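Local coordinates for protein Old Yellow Enzyme (Pichia, PDB 6AGZ) that is an FMN-dependent old yellow enzyme of the NADH:flavin oxidoreductase family that probably catalyses the asymmetric reduction of the carbon-carbon double bond of enones, at residues V44-M49 against K372-D377; L50-Q55 against Y345-P350; D167-A172 against I228-A233; E222-V227 against S267-R272. All coordinates share one frame; numbering follows the deposited sequence.

Interaction 1: residues V44-M49 against K372-D377; sequences VATDSM and KIFSND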
# COMPACT_ATOMS: atom_id res chain seq x y z
N VAL A 44 -24.59 0.87 -31.93
CA VAL A 44 -25.86 1.34 -31.40
C VAL A 44 -26.48 0.22 -30.56
O VAL A 44 -26.48 -0.95 -30.97
CB VAL A 44 -26.82 1.78 -32.52
CG1 VAL A 44 -28.12 2.32 -31.95
CG2 VAL A 44 -26.15 2.82 -33.41
N ALA A 45 -27.02 0.59 -29.40
CA ALA A 45 -27.66 -0.39 -28.53
C ALA A 45 -28.91 -0.95 -29.19
O ALA A 45 -29.60 -0.27 -29.96
CB ALA A 45 -28.01 0.25 -27.18
N THR A 46 -29.20 -2.21 -28.89
CA THR A 46 -30.25 -2.96 -29.57
C THR A 46 -31.40 -3.30 -28.63
O THR A 46 -31.28 -3.21 -27.40
CB THR A 46 -29.69 -4.24 -30.19
OG1 THR A 46 -29.06 -5.03 -29.18
CG2 THR A 46 -28.67 -3.91 -31.28
N ASP A 47 -32.52 -3.70 -29.24
CA ASP A 47 -33.67 -4.16 -28.47
C ASP A 47 -33.30 -5.36 -27.61
O ASP A 47 -33.82 -5.52 -26.49
CB ASP A 47 -34.82 -4.51 -29.41
CG ASP A 47 -34.40 -5.45 -30.53
OD1 ASP A 47 -33.18 -5.67 -30.69
OD2 ASP A 47 -35.28 -5.95 -31.25
N SER A 48 -32.41 -6.22 -28.11
CA SER A 48 -31.92 -7.35 -27.32
C SER A 48 -31.25 -6.87 -26.04
O SER A 48 -31.47 -7.43 -24.97
CB SER A 48 -30.95 -8.18 -28.16
OG SER A 48 -31.57 -8.66 -29.34
N MET A 49 -30.42 -5.83 -26.15
CA MET A 49 -29.79 -5.27 -24.96
C MET A 49 -30.83 -4.66 -24.03
O MET A 49 -30.69 -4.73 -22.80
CB MET A 49 -28.75 -4.22 -25.36
CG MET A 49 -27.57 -4.79 -26.12
SD MET A 49 -26.52 -3.51 -26.83
CE MET A 49 -26.15 -2.54 -25.37
N LYS A 372 -20.46 -13.94 -28.26
CA LYS A 372 -21.10 -14.32 -29.52
C LYS A 372 -21.69 -13.06 -30.16
O LYS A 372 -22.72 -12.55 -29.71
CB LYS A 372 -22.18 -15.37 -29.28
CG LYS A 372 -22.46 -16.25 -30.49
CD LYS A 372 -23.44 -17.37 -30.15
CE LYS A 372 -23.23 -18.59 -31.03
NZ LYS A 372 -23.66 -18.36 -32.44
N ILE A 373 -21.02 -12.57 -31.21
CA ILE A 373 -21.30 -11.24 -31.72
C ILE A 373 -22.71 -11.16 -32.28
O ILE A 373 -23.11 -11.95 -33.15
CB ILE A 373 -20.26 -10.86 -32.78
CG1 ILE A 373 -18.90 -10.61 -32.12
CG2 ILE A 373 -20.72 -9.64 -33.57
CD1 ILE A 373 -17.77 -10.43 -33.11
N PHE A 374 -23.49 -10.19 -31.78
CA PHE A 374 -24.77 -9.78 -32.37
C PHE A 374 -25.78 -10.93 -32.41
O PHE A 374 -26.60 -11.01 -33.33
CB PHE A 374 -24.55 -9.21 -33.77
CG PHE A 374 -25.62 -8.26 -34.22
CD1 PHE A 374 -25.94 -7.14 -33.45
CD2 PHE A 374 -26.31 -8.46 -35.40
CE1 PHE A 374 -26.92 -6.26 -33.86
CE2 PHE A 374 -27.29 -7.58 -35.82
CZ PHE A 374 -27.60 -6.48 -35.04
N SER A 375 -25.74 -11.81 -31.41
CA SER A 375 -26.61 -12.97 -31.37
C SER A 375 -27.32 -13.05 -30.02
O SER A 375 -26.71 -12.82 -28.98
CB SER A 375 -25.83 -14.27 -31.61
OG SER A 375 -26.65 -15.40 -31.43
N ASN A 376 -28.62 -13.37 -30.06
CA ASN A 376 -29.38 -13.61 -28.84
C ASN A 376 -29.07 -14.96 -28.22
O ASN A 376 -29.44 -15.18 -27.06
CB ASN A 376 -30.88 -13.51 -29.12
CG ASN A 376 -31.32 -12.10 -29.47
OD1 ASN A 376 -30.62 -11.13 -29.17
ND2 ASN A 376 -32.48 -11.99 -30.11
N ASP A 377 -28.43 -15.86 -28.95
CA ASP A 377 -28.09 -17.18 -28.41
C ASP A 377 -27.11 -17.04 -27.26
O ASP A 377 -26.05 -16.42 -27.39
CB ASP A 377 -27.51 -18.06 -29.51
CG ASP A 377 -27.28 -19.49 -29.05
OD1 ASP A 377 -27.94 -19.91 -28.08
OD2 ASP A 377 -26.44 -20.18 -29.66
O HOH W 1 -33.92 -9.41 -30.13
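Ser-48, in the first turn of helix 47-57, passes Asn-376 of an irregular loop at 6.9 Å between CA atoms, just beyond a type II turn running from Lys-372 to Ser-375. Ser-48 OG donates to Asn-376 OD1 at 2.7 Å; the donor lies in the carbonyl plane on a lone pair of OD1, with a C=O...donor angle of 121°. A water closes this link into a ring. It donates to Ser-48 OG at 2.6 Å and accepts from Asn-376 ND2 at 3.0 Å, so the serine hydroxyl both gives and receives while both ends of the amide are engaged. Asn-376 ND2 also donates to Ile-396 O, which helps fix the amide's rotation. An apolar touch lies further along: Thr-46 CG2 stands 3.9 Å from Phe-374 CE1, near the plane of the ring and at its edge. Phe-374 is the third residue of the turn and has positive phi; its CG is anti to the backbone N (chi1 -155°), which swings the ring across to the threonine. The other branch of Thr-46 turns to the helix start, where OG1 is hydrogen-bonded with Arg-38 O and accepts a weak bond from Met-49 N at 3.4 Å. Thr-46 N donates weakly in return to Met-49 SD, 3.6 Å away. Ser-375 O meets Arg-38 NE, so the same arginine serves both segments. Thr-46 is thus the N-cap of a capping box with Met-49, heading the helix after the first TIM-barrel strand, and the late loop is fastened beside that cap.

Interaction 2: residues L50-Q55 against Y345-P350; sequences LSYYSQ and YFTSNP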
# COMPACT_ATOMS: atom_id res chain seq x y z
N LEU A 50 -31.88 -4.05 -24.59
CA LEU A 50 -32.92 -3.45 -23.77
C LEU A 50 -33.63 -4.50 -22.93
O LEU A 50 -33.83 -4.31 -21.72
CB LEU A 50 -33.91 -2.68 -24.65
CG LEU A 50 -35.00 -1.89 -23.94
CD1 LEU A 50 -34.48 -1.27 -22.66
CD2 LEU A 50 -35.56 -0.81 -24.85
N SER A 51 -34.04 -5.61 -23.55
CA SER A 51 -34.62 -6.70 -22.78
C SER A 51 -33.61 -7.29 -21.81
O SER A 51 -33.96 -7.66 -20.68
CB SER A 51 -35.15 -7.78 -23.72
OG SER A 51 -35.59 -8.92 -23.00
N TYR A 52 -32.34 -7.35 -22.23
CA TYR A 52 -31.28 -7.93 -21.41
C TYR A 52 -31.13 -7.19 -20.08
O TYR A 52 -31.11 -7.81 -19.01
CB TYR A 52 -29.98 -7.91 -22.21
CG TYR A 52 -28.72 -8.32 -21.48
CD1 TYR A 52 -28.38 -9.66 -21.33
CD2 TYR A 52 -27.85 -7.37 -20.97
CE1 TYR A 52 -27.22 -10.04 -20.68
CE2 TYR A 52 -26.69 -7.73 -20.32
CZ TYR A 52 -26.38 -9.07 -20.18
OH TYR A 52 -25.22 -9.44 -19.53
N TYR A 53 -31.03 -5.86 -20.14
CA TYR A 53 -30.95 -5.08 -18.91
C TYR A 53 -32.30 -4.97 -18.21
O TYR A 53 -32.35 -4.81 -16.98
CB TYR A 53 -30.40 -3.69 -19.20
CG TYR A 53 -28.93 -3.68 -19.57
CD1 TYR A 53 -27.95 -3.77 -18.59
CD2 TYR A 53 -28.53 -3.57 -20.89
CE1 TYR A 53 -26.61 -3.76 -18.92
CE2 TYR A 53 -27.19 -3.56 -21.23
CZ TYR A 53 -26.23 -3.66 -20.24
OH TYR A 53 -24.90 -3.65 -20.58
N SER A 54 -33.40 -5.06 -18.96
CA SER A 54 -34.73 -4.96 -18.36
C SER A 54 -34.99 -6.13 -17.42
O SER A 54 -35.49 -5.94 -16.30
CB SER A 54 -35.79 -4.90 -19.46
OG SER A 54 -37.10 -4.92 -18.90
N GLN A 55 -34.67 -7.35 -17.86
CA GLN A 55 -34.90 -8.51 -17.01
C GLN A 55 -34.06 -8.45 -15.73
O GLN A 55 -34.49 -8.95 -14.69
CB GLN A 55 -34.58 -9.79 -17.78
CG GLN A 55 -35.45 -10.01 -19.01
CD GLN A 55 -35.06 -11.25 -19.78
OE1 GLN A 55 -34.72 -12.28 -19.19
NE2 GLN A 55 -35.11 -11.17 -21.10
N TYR A 345 -22.31 -15.09 -13.34
CA TYR A 345 -23.59 -15.70 -13.04
C TYR A 345 -24.77 -14.79 -13.34
O TYR A 345 -25.88 -15.28 -13.52
CB TYR A 345 -23.63 -16.15 -11.57
CG TYR A 345 -22.95 -17.47 -11.35
CD1 TYR A 345 -23.55 -18.66 -11.76
CD2 TYR A 345 -21.71 -17.54 -10.74
CE1 TYR A 345 -22.93 -19.88 -11.56
CE2 TYR A 345 -21.08 -18.76 -10.54
CZ TYR A 345 -21.69 -19.92 -10.95
OH TYR A 345 -21.07 -21.13 -10.75
N PHE A 346 -24.55 -13.47 -13.40
CA PHE A 346 -25.62 -12.57 -13.79
C PHE A 346 -25.96 -12.72 -15.27
O PHE A 346 -27.09 -12.44 -15.68
CB PHE A 346 -25.25 -11.13 -13.47
CG PHE A 346 -26.36 -10.35 -12.81
CD1 PHE A 346 -27.66 -10.47 -13.25
CD2 PHE A 346 -26.08 -9.49 -11.76
CE1 PHE A 346 -28.68 -9.75 -12.64
CE2 PHE A 346 -27.10 -8.77 -11.15
CZ PHE A 346 -28.40 -8.90 -11.60
N THR A 347 -24.99 -13.16 -16.08
CA THR A 347 -25.25 -13.35 -17.50
C THR A 347 -26.23 -14.50 -17.73
O THR A 347 -27.08 -14.42 -18.63
CB THR A 347 -23.94 -13.62 -18.25
OG1 THR A 347 -23.38 -14.86 -17.80
CG2 THR A 347 -22.95 -12.49 -18.00
N SER A 348 -26.12 -15.57 -16.95
CA SER A 348 -26.95 -16.75 -17.12
C SER A 348 -28.13 -16.79 -16.16
O SER A 348 -28.94 -17.72 -16.23
CB SER A 348 -26.11 -18.02 -16.95
OG SER A 348 -25.53 -18.08 -15.66
N ASN A 349 -28.25 -15.81 -15.26
CA ASN A 349 -29.34 -15.74 -14.29
C ASN A 349 -29.92 -14.34 -14.33
O ASN A 349 -29.48 -13.45 -13.58
CB ASN A 349 -28.86 -16.10 -12.89
CG ASN A 349 -28.31 -17.52 -12.80
OD1 ASN A 349 -27.15 -17.77 -13.11
ND2 ASN A 349 -29.16 -18.44 -12.37
N PRO A 350 -30.91 -14.09 -15.19
CA PRO A 350 -31.54 -12.76 -15.22
C PRO A 350 -32.25 -12.41 -13.93
O PRO A 350 -32.40 -11.21 -13.63
CB PRO A 350 -32.51 -12.85 -16.40
CG PRO A 350 -32.80 -14.30 -16.55
CD PRO A 350 -31.52 -15.01 -16.17
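Gln-55 NE2 donates to Ser-51 OG, one helical turn back, at 3.0 Å with an N-H...O angle of 159°, and the acceptor is only 5° out of the amide plane. This bond fixes the rotation of the amide and leaves OE1 over toward Pro-350, 3.6 Å from its CB and 3.8 Å from its CG. The aliphatic part of the glutamine runs alongside the proline ring, the two CB atoms 3.9 Å apart and both side chains pointing the same way. The backbone oxygens Gln-55 O and Pro-350 O are 3.3 Å apart; as two acceptors they cannot bond to each other. Tyr-52 makes the second touch. Its CG is anti to the backbone N (chi1 173°), and the ring reaches out until OH is 4.1 Å from the methyl CG2 of Thr-347. The hydroxyl of that threonine is taken by Arg-344 O. Tyr-52 is steadied by its neighbours: its ring stacks with Tyr-379 and forms a cation-pi contact with Arg-56. The guanidinium of Arg-56 bonds back to Tyr-52 O in its own helix and, through NE, across to Phe-346 O. The segments themselves meet by van der Waals contact of methyl and methylene groups with an amide oxygen and a tyrosine hydroxyl, while Arg-56, the next residue of helix 47-57, adds a polar tie to helix 344-348.

Interaction 3: residues D167-A172 against I228-A233; sequences DYVNAA and IEAVGA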
# COMPACT_ATOMS: atom_id res chain seq x y z
N ASP A 167 -12.95 14.28 -24.58
CA ASP A 167 -13.87 13.21 -24.98
C ASP A 167 -14.48 12.53 -23.76
O ASP A 167 -15.67 12.19 -23.78
CB ASP A 167 -13.14 12.19 -25.86
CG ASP A 167 -12.79 12.73 -27.23
OD1 ASP A 167 -13.32 13.80 -27.60
OD2 ASP A 167 -11.98 12.09 -27.93
N TYR A 168 -13.68 12.31 -22.71
CA TYR A 168 -14.24 11.78 -21.47
C TYR A 168 -15.31 12.70 -20.91
O TYR A 168 -16.37 12.23 -20.46
CB TYR A 168 -13.13 11.56 -20.44
CG TYR A 168 -12.50 10.19 -20.47
CD1 TYR A 168 -11.22 10.00 -20.98
CD2 TYR A 168 -13.17 9.08 -19.97
CE1 TYR A 168 -10.64 8.75 -21.00
CE2 TYR A 168 -12.60 7.83 -19.99
CZ TYR A 168 -11.33 7.67 -20.50
OH TYR A 168 -10.75 6.42 -20.52
N VAL A 169 -15.07 14.01 -20.93
CA VAL A 169 -16.06 14.96 -20.42
C VAL A 169 -17.34 14.88 -21.24
O VAL A 169 -18.45 14.83 -20.69
CB VAL A 169 -15.48 16.39 -20.41
CG1 VAL A 169 -16.56 17.39 -20.01
CG2 VAL A 169 -14.30 16.46 -19.46
N ASN A 170 -17.21 14.87 -22.57
CA ASN A 170 -18.38 14.84 -23.44
C ASN A 170 -19.18 13.55 -23.24
O ASN A 170 -20.42 13.58 -23.18
CB ASN A 170 -17.96 15.00 -24.90
CG ASN A 170 -19.12 14.82 -25.86
OD1 ASN A 170 -20.02 15.65 -25.92
ND2 ASN A 170 -19.09 13.73 -26.62
N ALA A 171 -18.49 12.41 -23.14
CA ALA A 171 -19.19 11.14 -22.94
C ALA A 171 -19.88 11.10 -21.58
O ALA A 171 -21.00 10.59 -21.46
CB ALA A 171 -18.21 9.98 -23.08
N ALA A 172 -19.22 11.64 -20.55
CA ALA A 172 -19.84 11.68 -19.23
C ALA A 172 -21.09 12.55 -19.23
O ALA A 172 -22.11 12.20 -18.61
CB ALA A 172 -18.84 12.18 -18.19
N ILE A 228 -15.74 15.10 -12.69
CA ILE A 228 -16.39 15.55 -11.46
C ILE A 228 -16.89 16.98 -11.62
O ILE A 228 -18.02 17.30 -11.22
CB ILE A 228 -15.43 15.42 -10.26
CG1 ILE A 228 -15.27 13.96 -9.86
CG2 ILE A 228 -15.92 16.25 -9.08
CD1 ILE A 228 -14.30 13.75 -8.71
N GLU A 229 -16.08 17.85 -12.21
CA GLU A 229 -16.53 19.21 -12.48
C GLU A 229 -17.72 19.22 -13.44
O GLU A 229 -18.59 20.08 -13.35
CB GLU A 229 -15.38 20.05 -13.04
CG GLU A 229 -15.79 21.43 -13.53
CD GLU A 229 -14.60 22.34 -13.78
OE1 GLU A 229 -14.46 23.35 -13.06
OE2 GLU A 229 -13.81 22.04 -14.70
N ALA A 230 -17.78 18.24 -14.35
CA ALA A 230 -18.85 18.22 -15.34
C ALA A 230 -20.17 17.78 -14.72
O ALA A 230 -21.20 18.46 -14.87
CB ALA A 230 -18.47 17.31 -16.51
N VAL A 231 -20.18 16.64 -14.02
CA VAL A 231 -21.42 16.01 -13.60
C VAL A 231 -21.54 15.86 -12.09
O VAL A 231 -22.60 15.43 -11.61
CB VAL A 231 -21.60 14.63 -14.27
CG1 VAL A 231 -21.61 14.77 -15.78
CG2 VAL A 231 -20.51 13.67 -13.82
N GLY A 232 -20.51 16.19 -11.31
CA GLY A 232 -20.60 16.03 -9.87
C GLY A 232 -20.01 14.72 -9.39
O GLY A 232 -20.15 13.69 -10.05
N ALA A 233 -19.35 14.75 -8.22
CA ALA A 233 -18.62 13.58 -7.75
C ALA A 233 -19.54 12.40 -7.47
O ALA A 233 -19.17 11.24 -7.71
CB ALA A 233 -17.82 13.93 -6.50
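Two neighbouring helices in the outer layer of the TIM barrel meet here: helix 158-179, which precedes strand 183-187, and the C-terminal end of helix 218-231, which follows that strand and leads on to strand 236-240. The contact is made by small apolar groups, which lets the backbones come close, with Val-169 CA and Ala-230 CA 6.6 Å apart. Val-169 CG1 rests on the methyl CB of Ala-230 at 4.0 Å; chi1 of 174° sets this branch anti to the backbone N. One turn further along helix 158-179, Ala-172 faces Val-231, and their side chains come together through CB and CG1 at 4.5 Å. Deeper in, Val-231 also touches Val-236 of the next strand, while Ala-171 leans on Leu-111 of strand 106-112, so both helices are seated on the barrel wall. Helix 218-231 finishes at this point: Gly-232 takes positive phi, and its N still donates to Ile-228 O at 2.7 Å. Just before that glycine, the CG1 methyl of Val-231 lies against the backbone of the opposing helix, 3.9 Å from Ala-172 O and 4.1 Å from Ala-172 C.

Interaction 4: residues E222-V227 against S267-R272; sequences EVIDLV and SELERR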
# COMPACT_ATOMS: atom_id res chain seq x y z
N GLU A 222 -6.67 13.55 -13.78
CA GLU A 222 -7.16 14.70 -14.52
C GLU A 222 -8.51 14.41 -15.16
O GLU A 222 -9.42 15.26 -15.12
CB GLU A 222 -6.13 15.12 -15.58
CG GLU A 222 -4.85 15.69 -15.00
CD GLU A 222 -3.86 16.13 -16.06
OE1 GLU A 222 -4.00 15.71 -17.23
OE2 GLU A 222 -2.92 16.89 -15.72
N VAL A 223 -8.67 13.22 -15.74
CA VAL A 223 -9.97 12.82 -16.27
C VAL A 223 -11.02 12.83 -15.16
O VAL A 223 -12.13 13.34 -15.34
CB VAL A 223 -9.87 11.43 -16.94
CG1 VAL A 223 -11.26 10.90 -17.26
CG2 VAL A 223 -9.03 11.51 -18.20
N ILE A 224 -10.67 12.27 -14.00
CA ILE A 224 -11.60 12.23 -12.87
C ILE A 224 -12.01 13.63 -12.46
O ILE A 224 -13.19 13.90 -12.20
CB ILE A 224 -10.99 11.45 -11.70
CG1 ILE A 224 -10.79 9.98 -12.07
CG2 ILE A 224 -11.86 11.57 -10.46
CD1 ILE A 224 -12.06 9.29 -12.51
N ASP A 225 -11.04 14.55 -12.38
CA ASP A 225 -11.36 15.91 -11.94
C ASP A 225 -12.25 16.63 -12.95
O ASP A 225 -13.22 17.29 -12.56
CB ASP A 225 -10.07 16.70 -11.71
CG ASP A 225 -9.28 16.18 -10.53
OD1 ASP A 225 -9.87 15.50 -9.66
OD2 ASP A 225 -8.06 16.46 -10.45
N LEU A 226 -11.95 16.49 -14.24
CA LEU A 226 -12.79 17.13 -15.25
C LEU A 226 -14.21 16.56 -15.24
O LEU A 226 -15.19 17.31 -15.35
CB LEU A 226 -12.16 16.98 -16.63
CG LEU A 226 -11.00 17.94 -16.94
CD1 LEU A 226 -10.24 17.50 -18.18
CD2 LEU A 226 -11.52 19.36 -17.11
N VAL A 227 -14.33 15.24 -15.10
CA VAL A 227 -15.65 14.62 -15.09
C VAL A 227 -16.43 15.02 -13.84
O VAL A 227 -17.64 15.26 -13.89
CB VAL A 227 -15.53 13.09 -15.22
CG1 VAL A 227 -16.86 12.41 -14.98
CG2 VAL A 227 -14.99 12.72 -16.60
N SER A 267 -5.17 7.14 -2.42
CA SER A 267 -4.94 8.26 -1.51
C SER A 267 -5.43 9.57 -2.12
O SER A 267 -5.99 10.42 -1.41
CB SER A 267 -3.46 8.35 -1.16
OG SER A 267 -3.21 9.43 -0.27
N GLU A 268 -5.23 9.76 -3.42
CA GLU A 268 -5.67 10.99 -4.07
C GLU A 268 -7.19 11.05 -4.17
O GLU A 268 -7.78 12.12 -3.95
CB GLU A 268 -5.03 11.10 -5.45
CG GLU A 268 -3.59 11.55 -5.41
CD GLU A 268 -3.44 12.98 -4.91
OE1 GLU A 268 -3.84 13.90 -5.64
OE2 GLU A 268 -2.95 13.17 -3.78
N LEU A 269 -7.83 9.93 -4.48
CA LEU A 269 -9.29 9.91 -4.51
C LEU A 269 -9.87 10.21 -3.13
O LEU A 269 -10.83 10.98 -2.99
CB LEU A 269 -9.80 8.57 -5.03
CG LEU A 269 -9.35 8.19 -6.44
CD1 LEU A 269 -9.89 6.82 -6.83
CD2 LEU A 269 -9.79 9.25 -7.44
N GLU A 270 -9.28 9.63 -2.08
CA GLU A 270 -9.72 9.91 -0.72
C GLU A 270 -9.45 11.36 -0.33
O GLU A 270 -10.22 11.93 0.45
CB GLU A 270 -9.05 8.96 0.26
CG GLU A 270 -9.50 9.13 1.71
CD GLU A 270 -10.96 8.76 1.91
OE1 GLU A 270 -11.47 7.90 1.16
OE2 GLU A 270 -11.60 9.34 2.81
N ARG A 271 -8.38 11.96 -0.85
CA ARG A 271 -8.13 13.37 -0.58
C ARG A 271 -9.19 14.25 -1.23
O ARG A 271 -9.69 15.20 -0.61
CB ARG A 271 -6.73 13.76 -1.07
CG ARG A 271 -6.44 15.26 -0.97
CD ARG A 271 -4.97 15.57 -1.19
NE ARG A 271 -4.58 15.50 -2.59
CZ ARG A 271 -4.78 16.48 -3.47
NH1 ARG A 271 -5.37 17.61 -3.09
NH2 ARG A 271 -4.40 16.34 -4.73
N ARG A 272 -9.55 13.95 -2.48
CA ARG A 272 -10.64 14.66 -3.13
C ARG A 272 -11.94 14.50 -2.34
O ARG A 272 -12.72 15.45 -2.22
CB ARG A 272 -10.82 14.17 -4.56
CG ARG A 272 -9.77 14.72 -5.51
CD ARG A 272 -9.58 13.82 -6.72
NE ARG A 272 -8.67 14.43 -7.69
CZ ARG A 272 -7.35 14.44 -7.57
NH1 ARG A 272 -6.77 13.87 -6.53
NH2 ARG A 272 -6.60 15.01 -8.51
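The carboxylate of Asp-225 meets one edge of the Arg-272 guanidinium almost coplanar with it, the two planes only 10° apart, while Glu-268 O lies in the same plane at another edge. The grip is side-on and two-pronged: Arg-272 NE donates to Asp-225 OD1 at 2.5 Å, a short bond with an N-H...O angle of 173°, and Arg-272 NH2 donates to Asp-225 OD2 at 2.8 Å. Each oxygen uses its syn lone pair. The arginine chain is extended from CG to NE and meets the aspartate side chain at about a right angle. Its remaining nitrogen, NH1, turns back to its own helix, donating to Glu-268 OE1 at 3.1 Å from above the carboxylate plane and weakly to Glu-268 O. Glu-268 OE1 accepts a second bond, from Arg-271 NH2 at 2.7 Å, and Arg-271 NE reaches Glu-268 OE2 at 3.1 Å. Two acids and two arginines thus form a salt-bridge network in which Glu-268 positions Arg-272 for Asp-225, and the paired charges probably favour the ionised forms of both acids. Ile-224 CG2 also touches Leu-269 CD2 at 4.3 Å, an apolar contact on the barrel side, where Leu-269 also reaches Val-238. Ser-267 OG at the other end of the segment is hydrogen-bonded with His-257 N of the second subunit. Helices 218-231 and 258-274 are consecutive outer helices of the TIM barrel, on either side of strand 236-240 in the chain, and this contact joins them.

How the interactions relate
The four contacts form two pairs. Interactions 1 and 2 share helix 47-57, their centres 12 Å apart, and attach its beginning and its later turns to two late parts of the chain. Interactions 3 and 4 share helix 218-231, also 12 Å apart, and touch directly: Tyr-168 CG meets Val-223 CG1 at 3.5 Å and Ala-172 CB meets Val-227 CG1 at 3.8 Å, which links three successive outer helices. Interactions 1 and 4 lie on opposite sides of the chain's centre, 35 Å between centres. Interaction 2 approaches the flavin, with the Thr-347 side chain about 6 Å from FMN; in interaction 4 the Ile-224 side chain is about 14 Å from the FMN.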